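Local atomic coordinates of mevalonate kinase (Staphylococcus aureus, PDB entry 2X7I), a protein that probably catalyses the ATP-dependent phosphorylation of mevalonate to 5-phosphomevalonate, an early step of the mevalonate route to isoprenoids. Residues 4-12 with 40-48; 67-76 with 134-142. All coordinates share one frame; numbering follows the deposited sequence.

Interaction 1. Residues 4-12 with 40-48; sequences TRKGYGEST and KVLIEALES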
loop_
_atom_site.group_PDB
_atom_site.type_symbol
_atom_site.label_atom_id
_atom_site.label_comp_id
_atom_site.label_asym_id
_atom_site.label_seq_id
_atom_site.Cartn_x
_atom_site.Cartn_y
_atom_site.Cartn_z
ATOM N N THR A 4 19.531 7.867 25.011
ATOM C CA THR A 4 18.458 7.522 24.034
ATOM C C THR A 4 17.295 8.521 24.127
ATOM O O THR A 4 16.320 8.278 24.851
ATOM C CB THR A 4 17.956 6.052 24.244
ATOM O OG1 THR A 4 17.269 5.923 25.498
ATOM C CG2 THR A 4 19.135 5.059 24.204
ATOM N N ARG A 5 17.399 9.635 23.386
ATOM C CA ARG A 5 16.447 10.765 23.496
ATOM C C ARG A 5 15.460 10.990 22.321
ATOM O O ARG A 5 14.335 11.413 22.563
ATOM C CB ARG A 5 17.199 12.076 23.762
ATOM C CG ARG A 5 17.474 12.366 25.238
ATOM C CD ARG A 5 17.957 13.806 25.456
ATOM N NE ARG A 5 19.063 14.167 24.562
ATOM C CZ ARG A 5 19.526 15.404 24.380
ATOM N NH1 ARG A 5 19.010 16.439 25.042
ATOM N NH2 ARG A 5 20.532 15.614 23.538
ATOM N N LYS A 6 15.877 10.770 21.072
ATOM C CA LYS A 6 15.005 11.076 19.921
ATOM C C LYS A 6 15.231 10.182 18.695
ATOM O O LYS A 6 16.366 9.864 18.341
ATOM C CB LYS A 6 15.114 12.551 19.520
ATOM C CG LYS A 6 14.047 12.994 18.495
ATOM C CD LYS A 6 13.620 14.465 18.655
ATOM C CE LYS A 6 14.518 15.428 17.885
ATOM N NZ LYS A 6 14.280 15.346 16.407
ATOM N N GLY A 7 14.130 9.800 18.047
ATOM C CA GLY A 7 14.161 8.840 16.946
ATOM C C GLY A 7 13.064 9.048 15.920
ATOM O O GLY A 7 11.901 9.248 16.257
ATOM N N TYR A 8 13.445 8.979 14.654
ATOM C CA TYR A 8 12.542 9.260 13.554
ATOM C C TYR A 8 12.561 8.118 12.536
ATOM O O TYR A 8 13.624 7.587 12.223
ATOM C CB TYR A 8 12.961 10.568 12.872
ATOM C CG TYR A 8 12.073 10.921 11.714
ATOM C CD1 TYR A 8 12.509 10.756 10.402
ATOM C CD2 TYR A 8 10.774 11.365 11.929
ATOM C CE1 TYR A 8 11.680 11.057 9.327
ATOM C CE2 TYR A 8 9.937 11.673 10.869
ATOM C CZ TYR A 8 10.396 11.521 9.566
ATOM O OH TYR A 8 9.560 11.815 8.512
ATOM N N GLY A 9 11.389 7.746 12.025
ATOM C CA GLY A 9 11.304 6.751 10.955
ATOM C C GLY A 9 10.224 7.046 9.931
ATOM O O GLY A 9 9.209 7.663 10.241
ATOM N N GLU A 10 10.452 6.598 8.703
ATOM C CA GLU A 10 9.501 6.768 7.609
ATOM C C GLU A 10 9.282 5.463 6.882
ATOM O O GLU A 10 10.157 4.589 6.865
ATOM C CB GLU A 10 10.031 7.765 6.587
ATOM C CG GLU A 10 9.420 9.124 6.672
ATOM C CD GLU A 10 10.202 10.142 5.875
ATOM O OE1 GLU A 10 10.661 9.802 4.771
ATOM O OE2 GLU A 10 10.376 11.277 6.357
ATOM N N SER A 11 8.128 5.368 6.230
ATOM C CA SER A 11 7.813 4.222 5.389
ATOM C C SER A 11 6.881 4.580 4.237
ATOM O O SER A 11 5.981 5.411 4.384
ATOM C CB SER A 11 7.161 3.124 6.222
ATOM O OG SER A 11 7.008 1.952 5.443
ATOM N N THR A 12 7.078 3.921 3.101
ATOM C CA THR A 12 6.107 3.988 2.009
ATOM C C THR A 12 5.008 2.975 2.278
ATOM O O THR A 12 5.122 2.152 3.186
ATOM C CB THR A 12 6.711 3.645 0.633
ATOM O OG1 THR A 12 6.871 2.223 0.526
ATOM C CG2 THR A 12 8.033 4.350 0.421
ATOM N N LYS A 40 5.016 8.567 8.773
ATOM C CA LYS A 40 6.135 9.080 9.560
ATOM C C LYS A 40 5.874 8.846 11.051
ATOM O O LYS A 40 4.795 9.171 11.549
ATOM C CB LYS A 40 6.303 10.586 9.334
ATOM C CG LYS A 40 6.505 11.016 7.883
ATOM C CD LYS A 40 6.504 12.530 7.772
ATOM C CE LYS A 40 6.825 12.995 6.358
ATOM N NZ LYS A 40 5.772 12.589 5.374
ATOM N N VAL A 41 6.869 8.312 11.757
ATOM C CA VAL A 41 6.794 8.159 13.208
ATOM C C VAL A 41 7.930 8.931 13.885
ATOM O O VAL A 41 9.086 8.842 13.473
ATOM C CB VAL A 41 6.834 6.660 13.638
ATOM C CG1 VAL A 41 6.926 6.530 15.168
ATOM C CG2 VAL A 41 5.610 5.914 13.087
ATOM N N LEU A 42 7.582 9.694 14.917
ATOM C CA LEU A 42 8.554 10.398 15.749
ATOM C C LEU A 42 8.378 9.959 17.205
ATOM O O LEU A 42 7.264 9.946 17.719
ATOM C CB LEU A 42 8.365 11.912 15.624
ATOM C CG LEU A 42 9.222 12.792 16.540
ATOM C CD1 LEU A 42 10.717 12.642 16.242
ATOM C CD2 LEU A 42 8.795 14.259 16.428
ATOM N N ILE A 43 9.487 9.605 17.852
ATOM C CA ILE A 43 9.504 9.226 19.263
ATOM C C ILE A 43 10.426 10.190 19.992
ATOM O O ILE A 43 11.618 10.234 19.693
ATOM C CB ILE A 43 10.030 7.781 19.467
ATOM C CG1 ILE A 43 9.332 6.811 18.503
ATOM C CG2 ILE A 43 9.857 7.356 20.927
ATOM C CD1 ILE A 43 9.646 5.338 18.739
ATOM N N GLU A 44 9.874 10.953 20.935
ATOM C CA GLU A 44 10.626 11.964 21.682
ATOM C C GLU A 44 10.619 11.724 23.185
ATOM O O GLU A 44 9.556 11.733 23.805
ATOM C CB GLU A 44 10.012 13.346 21.461
ATOM C CG GLU A 44 10.072 13.864 20.040
ATOM C CD GLU A 44 9.343 15.192 19.892
ATOM O OE1 GLU A 44 8.085 15.169 19.804
ATOM O OE2 GLU A 44 10.025 16.242 19.870
ATOM N N ALA A 45 11.799 11.551 23.771
ATOM C CA ALA A 45 11.944 11.603 25.222
ATOM C C ALA A 45 11.693 13.034 25.686
ATOM O O ALA A 45 12.161 13.983 25.062
ATOM C CB ALA A 45 13.326 11.148 25.648
ATOM N N LEU A 46 10.920 13.175 26.757
ATOM C CA LEU A 46 10.628 14.478 27.375
ATOM C C LEU A 46 11.349 14.555 28.725
ATOM O O LEU A 46 12.126 13.659 29.065
ATOM C CB LEU A 46 9.110 14.658 27.528
ATOM C CG LEU A 46 8.318 15.170 26.311
ATOM C CD1 LEU A 46 9.044 14.929 24.997
ATOM C CD2 LEU A 46 6.941 14.501 26.292
ATOM N N GLU A 47 11.101 15.615 29.491
ATOM C CA GLU A 47 11.876 15.896 30.711
ATOM C C GLU A 47 11.120 15.609 32.023
ATOM O O GLU A 47 10.007 15.079 32.008
ATOM C CB GLU A 47 12.380 17.351 30.676
ATOM C CG GLU A 47 11.325 18.430 30.970
ATOM C CD GLU A 47 10.495 18.825 29.753
ATOM O OE1 GLU A 47 10.126 20.024 29.667
ATOM O OE2 GLU A 47 10.221 17.947 28.891
ATOM N N SER A 48 11.762 15.961 33.144
ATOM C CA SER A 48 11.198 15.859 34.502
ATOM C C SER A 48 9.909 15.024 34.585
ATOM O O SER A 48 9.963 13.789 34.585
ATOM C CB SER A 48 10.989 17.267 35.095
ATOM O OG SER A 48 12.220 17.867 35.482
#
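Antiparallel strand pairing in the N-terminal sheet of the GHMP kinase fold brings residues 6-12 against 40-45, where Gly7 faces Ile43 and Gly9 faces Val41 as hydrogen-bonded pairs. Each pair closes two backbone bonds, among them Ile43 N to Gly7 O at 2.9 Å and Gly9 N to Val41 O at 2.9 Å. A fifth, from Ala45 N to Arg5 O (2.8 Å), extends the pairing just beyond the start of the first strand, and the Ala45 methyl packs on the same carbonyl oxygen. Lys6, Tyr8, Glu10, Lys40, Leu42 and Glu44 share one face. There the Tyr8 side chain, its CG anti to the backbone N (chi1 180°), crosses Lys40 at a slant and lays OH against its aliphatic chain, 3.2 Å from Lys40 CG. Glu10 OE2 lies in plane at the Tyr8 ring edge, where the bond from Tyr8 OH is modelled so short that its length is doubtful, while Glu10 CG lies alongside Lys40 CG at 3.7 Å. Farther along, Lys6 and Glu44 run side by side, with Lys6 CD 3.9 Å from Glu44 CG, and Leu42 CD1 rests near Gly7 O. On the other face Val41 and Ile43 turn to helix 103-119, touching Ala110, Ala114 and Phe118. The charged ends on the tyrosine face do not pair: Lys6 NZ and Glu44 OE2 are 5.6 Å apart, and Glu10 OE2 and Lys40 NZ 4.9 Å, so any attraction is probably long-range, and main-chain bonds supply the direct polar link between the strands.

Interaction 2. Residues 67-76 with 134-142; sequences PDHLKSLVNR and WAEQIAHGK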
loop_
_atom_site.group_PDB
_atom_site.type_symbol
_atom_site.label_atom_id
_atom_site.label_comp_id
_atom_site.label_asym_id
_atom_site.label_seq_id
_atom_site.Cartn_x
_atom_site.Cartn_y
_atom_site.Cartn_z
ATOM N N PRO A 67 -8.421 -0.733 13.355
ATOM C CA PRO A 67 -7.866 -2.084 13.533
ATOM C C PRO A 67 -6.348 -2.180 13.768
ATOM O O PRO A 67 -5.866 -3.264 14.086
ATOM C CB PRO A 67 -8.224 -2.794 12.212
ATOM C CG PRO A 67 -9.404 -2.080 11.702
ATOM C CD PRO A 67 -9.236 -0.647 12.126
ATOM N N ASP A 68 -5.609 -1.079 13.604
ATOM C CA ASP A 68 -4.149 -1.091 13.762
ATOM C C ASP A 68 -3.774 -0.474 15.112
ATOM O O ASP A 68 -3.780 0.740 15.272
ATOM C CB ASP A 68 -3.482 -0.333 12.609
ATOM C CG ASP A 68 -2.034 -0.744 12.394
ATOM O OD1 ASP A 68 -1.614 -1.806 12.885
ATOM O OD2 ASP A 68 -1.308 -0.009 11.708
ATOM N N HIS A 69 -3.433 -1.329 16.072
ATOM C CA HIS A 69 -3.362 -0.934 17.472
ATOM C C HIS A 69 -1.948 -0.509 17.835
ATOM O O HIS A 69 -1.159 -1.302 18.350
ATOM C CB HIS A 69 -3.838 -2.087 18.369
ATOM C CG HIS A 69 -5.174 -2.638 17.979
ATOM N ND1 HIS A 69 -5.431 -3.992 17.895
ATOM C CD2 HIS A 69 -6.327 -2.013 17.639
ATOM C CE1 HIS A 69 -6.690 -4.174 17.535
ATOM N NE2 HIS A 69 -7.256 -2.988 17.375
ATOM N N LEU A 70 -1.656 0.765 17.585
ATOM C CA LEU A 70 -0.318 1.325 17.773
ATOM C C LEU A 70 0.067 1.428 19.249
ATOM O O LEU A 70 1.244 1.356 19.591
ATOM C CB LEU A 70 -0.219 2.702 17.106
ATOM C CG LEU A 70 -0.785 2.792 15.680
ATOM C CD1 LEU A 70 -0.323 4.071 14.993
ATOM C CD2 LEU A 70 -0.411 1.575 14.843
ATOM N N LYS A 71 -0.928 1.582 20.117
ATOM C CA LYS A 71 -0.703 1.605 21.567
ATOM C C LYS A 71 0.020 0.343 22.053
ATOM O O LYS A 71 0.835 0.409 22.976
ATOM C CB LYS A 71 -2.026 1.803 22.317
ATOM C CG LYS A 71 -2.544 3.226 22.206
ATOM C CD LYS A 71 -3.935 3.447 22.782
ATOM C CE LYS A 71 -4.191 4.968 22.916
ATOM N NZ LYS A 71 -5.570 5.344 23.358
ATOM N N SER A 72 -0.270 -0.794 21.417
ATOM C CA SER A 72 0.426 -2.040 21.720
ATOM C C SER A 72 1.909 -1.989 21.351
ATOM O O SER A 72 2.743 -2.518 22.093
ATOM C CB SER A 72 -0.243 -3.233 21.014
ATOM O OG SER A 72 -1.472 -3.550 21.644
ATOM N N LEU A 73 2.236 -1.373 20.211
ATOM C CA LEU A 73 3.633 -1.239 19.808
ATOM C C LEU A 73 4.408 -0.357 20.793
ATOM O O LEU A 73 5.543 -0.663 21.138
ATOM C CB LEU A 73 3.762 -0.678 18.386
ATOM C CG LEU A 73 3.161 -1.505 17.244
ATOM C CD1 LEU A 73 3.566 -0.930 15.885
ATOM C CD2 LEU A 73 3.531 -2.987 17.360
ATOM N N VAL A 74 3.788 0.722 21.257
ATOM C CA VAL A 74 4.460 1.653 22.157
ATOM C C VAL A 74 4.649 1.045 23.558
ATOM O O VAL A 74 5.731 1.141 24.139
ATOM C CB VAL A 74 3.721 2.997 22.243
ATOM C CG1 VAL A 74 4.445 3.932 23.210
ATOM C CG2 VAL A 74 3.616 3.642 20.862
ATOM N N ASN A 75 3.598 0.425 24.091
ATOM C CA ASN A 75 3.706 -0.291 25.352
ATOM C C ASN A 75 4.848 -1.301 25.324
ATOM O O ASN A 75 5.673 -1.327 26.225
ATOM C CB ASN A 75 2.392 -0.999 25.693
ATOM C CG ASN A 75 1.325 -0.049 26.202
ATOM O OD1 ASN A 75 1.599 1.120 26.514
ATOM N ND2 ASN A 75 0.096 -0.543 26.287
ATOM N N ARG A 76 4.896 -2.118 24.280
ATOM C CA ARG A 76 5.964 -3.103 24.116
ATOM C C ARG A 76 7.339 -2.455 24.066
ATOM O O ARG A 76 8.282 -2.947 24.673
ATOM C CB ARG A 76 5.758 -3.925 22.837
ATOM C CG ARG A 76 6.672 -5.142 22.745
ATOM C CD ARG A 76 6.575 -5.813 21.372
ATOM N NE ARG A 76 7.542 -6.900 21.167
ATOM C CZ ARG A 76 7.427 -8.134 21.668
ATOM N NH1 ARG A 76 6.391 -8.466 22.450
ATOM N NH2 ARG A 76 8.364 -9.043 21.386
ATOM N N TRP A 134 6.728 -8.913 13.127
ATOM C CA TRP A 134 6.276 -9.136 14.503
ATOM C C TRP A 134 5.356 -8.021 15.011
ATOM O O TRP A 134 4.367 -8.290 15.709
ATOM C CB TRP A 134 7.459 -9.319 15.473
ATOM C CG TRP A 134 8.448 -10.424 15.089
ATOM C CD1 TRP A 134 8.317 -11.357 14.080
ATOM C CD2 TRP A 134 9.709 -10.701 15.721
ATOM N NE1 TRP A 134 9.426 -12.169 14.041
ATOM C CE2 TRP A 134 10.290 -11.793 15.040
ATOM C CE3 TRP A 134 10.409 -10.120 16.786
ATOM C CZ2 TRP A 134 11.535 -12.323 15.398
ATOM C CZ3 TRP A 134 11.645 -10.650 17.144
ATOM C CH2 TRP A 134 12.195 -11.740 16.446
ATOM N N ALA A 135 5.666 -6.777 14.648
ATOM C CA ALA A 135 4.859 -5.618 15.077
ATOM C C ALA A 135 3.470 -5.621 14.430
ATOM O O ALA A 135 2.474 -5.321 15.084
ATOM C CB ALA A 135 5.588 -4.302 14.790
ATOM N N GLU A 136 3.420 -5.966 13.151
ATOM C CA GLU A 136 2.156 -6.159 12.439
ATOM C C GLU A 136 1.269 -7.206 13.124
ATOM O O GLU A 136 0.085 -6.970 13.344
ATOM C CB GLU A 136 2.423 -6.581 11.005
ATOM C CG GLU A 136 3.083 -5.499 10.168
ATOM C CD GLU A 136 3.822 -6.066 8.980
ATOM O OE1 GLU A 136 3.389 -7.105 8.452
ATOM O OE2 GLU A 136 4.832 -5.466 8.569
ATOM N N GLN A 137 1.857 -8.336 13.498
ATOM C CA GLN A 137 1.132 -9.384 14.238
ATOM C C GLN A 137 0.517 -8.865 15.541
ATOM O O GLN A 137 -0.659 -9.085 15.808
ATOM C CB GLN A 137 2.063 -10.578 14.511
ATOM C CG GLN A 137 1.558 -11.593 15.523
ATOM C CD GLN A 137 0.390 -12.404 15.015
ATOM O OE1 GLN A 137 0.360 -12.816 13.848
ATOM N NE2 GLN A 137 -0.581 -12.654 15.892
ATOM N N ILE A 138 1.327 -8.171 16.333
ATOM C CA ILE A 138 0.909 -7.610 17.614
ATOM C C ILE A 138 -0.130 -6.495 17.469
ATOM O O ILE A 138 -1.141 -6.480 18.181
ATOM C CB ILE A 138 2.130 -7.034 18.355
ATOM C CG1 ILE A 138 3.006 -8.177 18.874
ATOM C CG2 ILE A 138 1.718 -6.113 19.499
ATOM C CD1 ILE A 138 4.355 -7.694 19.352
ATOM N N ALA A 139 0.128 -5.564 16.558
ATOM C CA ALA A 139 -0.720 -4.384 16.387
ATOM C C ALA A 139 -1.988 -4.678 15.583
ATOM O O ALA A 139 -3.032 -4.098 15.851
ATOM C CB ALA A 139 0.077 -3.239 15.724
ATOM N N HIS A 140 -1.881 -5.573 14.602
ATOM C CA HIS A 140 -2.946 -5.797 13.614
ATOM C C HIS A 140 -3.454 -7.252 13.551
ATOM O O HIS A 140 -4.472 -7.523 12.910
ATOM C CB HIS A 140 -2.445 -5.333 12.237
ATOM C CG HIS A 140 -3.496 -5.306 11.170
ATOM N ND1 HIS A 140 -4.704 -4.662 11.323
ATOM C CD2 HIS A 140 -3.503 -5.827 9.919
ATOM C CE1 HIS A 140 -5.419 -4.803 10.220
ATOM N NE2 HIS A 140 -4.710 -5.502 9.350
ATOM N N GLY A 141 -2.771 -8.189 14.200
ATOM C CA GLY A 141 -3.269 -9.561 14.256
ATOM C C GLY A 141 -2.706 -10.505 13.212
ATOM O O GLY A 141 -2.847 -11.712 13.347
ATOM N N LYS A 142 -2.098 -9.968 12.158
ATOM C CA LYS A 142 -1.358 -10.793 11.215
ATOM C C LYS A 142 -0.317 -9.996 10.459
ATOM O O LYS A 142 -0.503 -8.808 10.207
ATOM C CB LYS A 142 -2.281 -11.536 10.233
ATOM C CG LYS A 142 -3.058 -10.694 9.222
ATOM C CD LYS A 142 -3.978 -11.629 8.403
ATOM C CE LYS A 142 -4.705 -10.935 7.239
ATOM N NZ LYS A 142 -5.369 -11.930 6.290
HETATM O O HOH W 1 -6.807 -5.724 14.288
#
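With CG anti to the carbonyl carbon, Leu73 sends CD2 onto helix 134-140, whereas His140 has CG anti to its backbone N (chi1 -171°), which carries the imidazole to the Pro67 carbonyl. This is helix-helix packing within the N-terminal part of the GHMP kinase fold. Leu73 CD2 sits 3.5 Å from Ala135 CB and 3.8 Å from Ala139 CB, a small apolar bed made by two alanines one turn apart. Ile138 flanks it: CG2 meets Ser72 CB, and CD1 reaches over one face of the Arg76 guanidinium, touching Arg76 CD at 3.5 Å. The polar half lies where an inverse gamma turn centred on His69 leads into helix 70-76. His69 N donates to Ala139 O at 2.8 Å, coming in 39° above the carbonyl plane. His140 ND1 gives Pro67 O a weak but nearly straight bond (3.3 Å) at the ring edge. A water donates to Pro67 O and, in a long bond, to His140 O, so it bridges the two carbonyls. Asp68 OD1 packs on Ala139 CB at 3.6 Å, its carboxylate steeply turned against the His140 ring. A bound citrate, probably from the crystallisation liquor, lies near the His140 side chain. The two helical segments pass 8.2 Å apart at 122°. Beside them, helix 103-119 meets Leu70, Glu136 and His140, while Ile54 of strand 53-58 packs against Leu70, Lys71 and Val74.

In the fold
Both contacts are partly buried and lie on the same side of the chain's centre, their centres about 17 Å apart and their nearest atoms about 6 Å apart without touching. Helix 103-119 is the element they share: it packs on the valine and isoleucine of strand 40-45 in interaction 1 and on residues of both segments in interaction 2. Interaction 1 is held by regular backbone bonding within a sheet, with one buried face and one more exposed, charged face. Interaction 2 joins two helices mainly through side-chain packing, with a buried leucine-alanine centre, a more exposed isoleucine-arginine edge, and a few polar links confined to the helix ends.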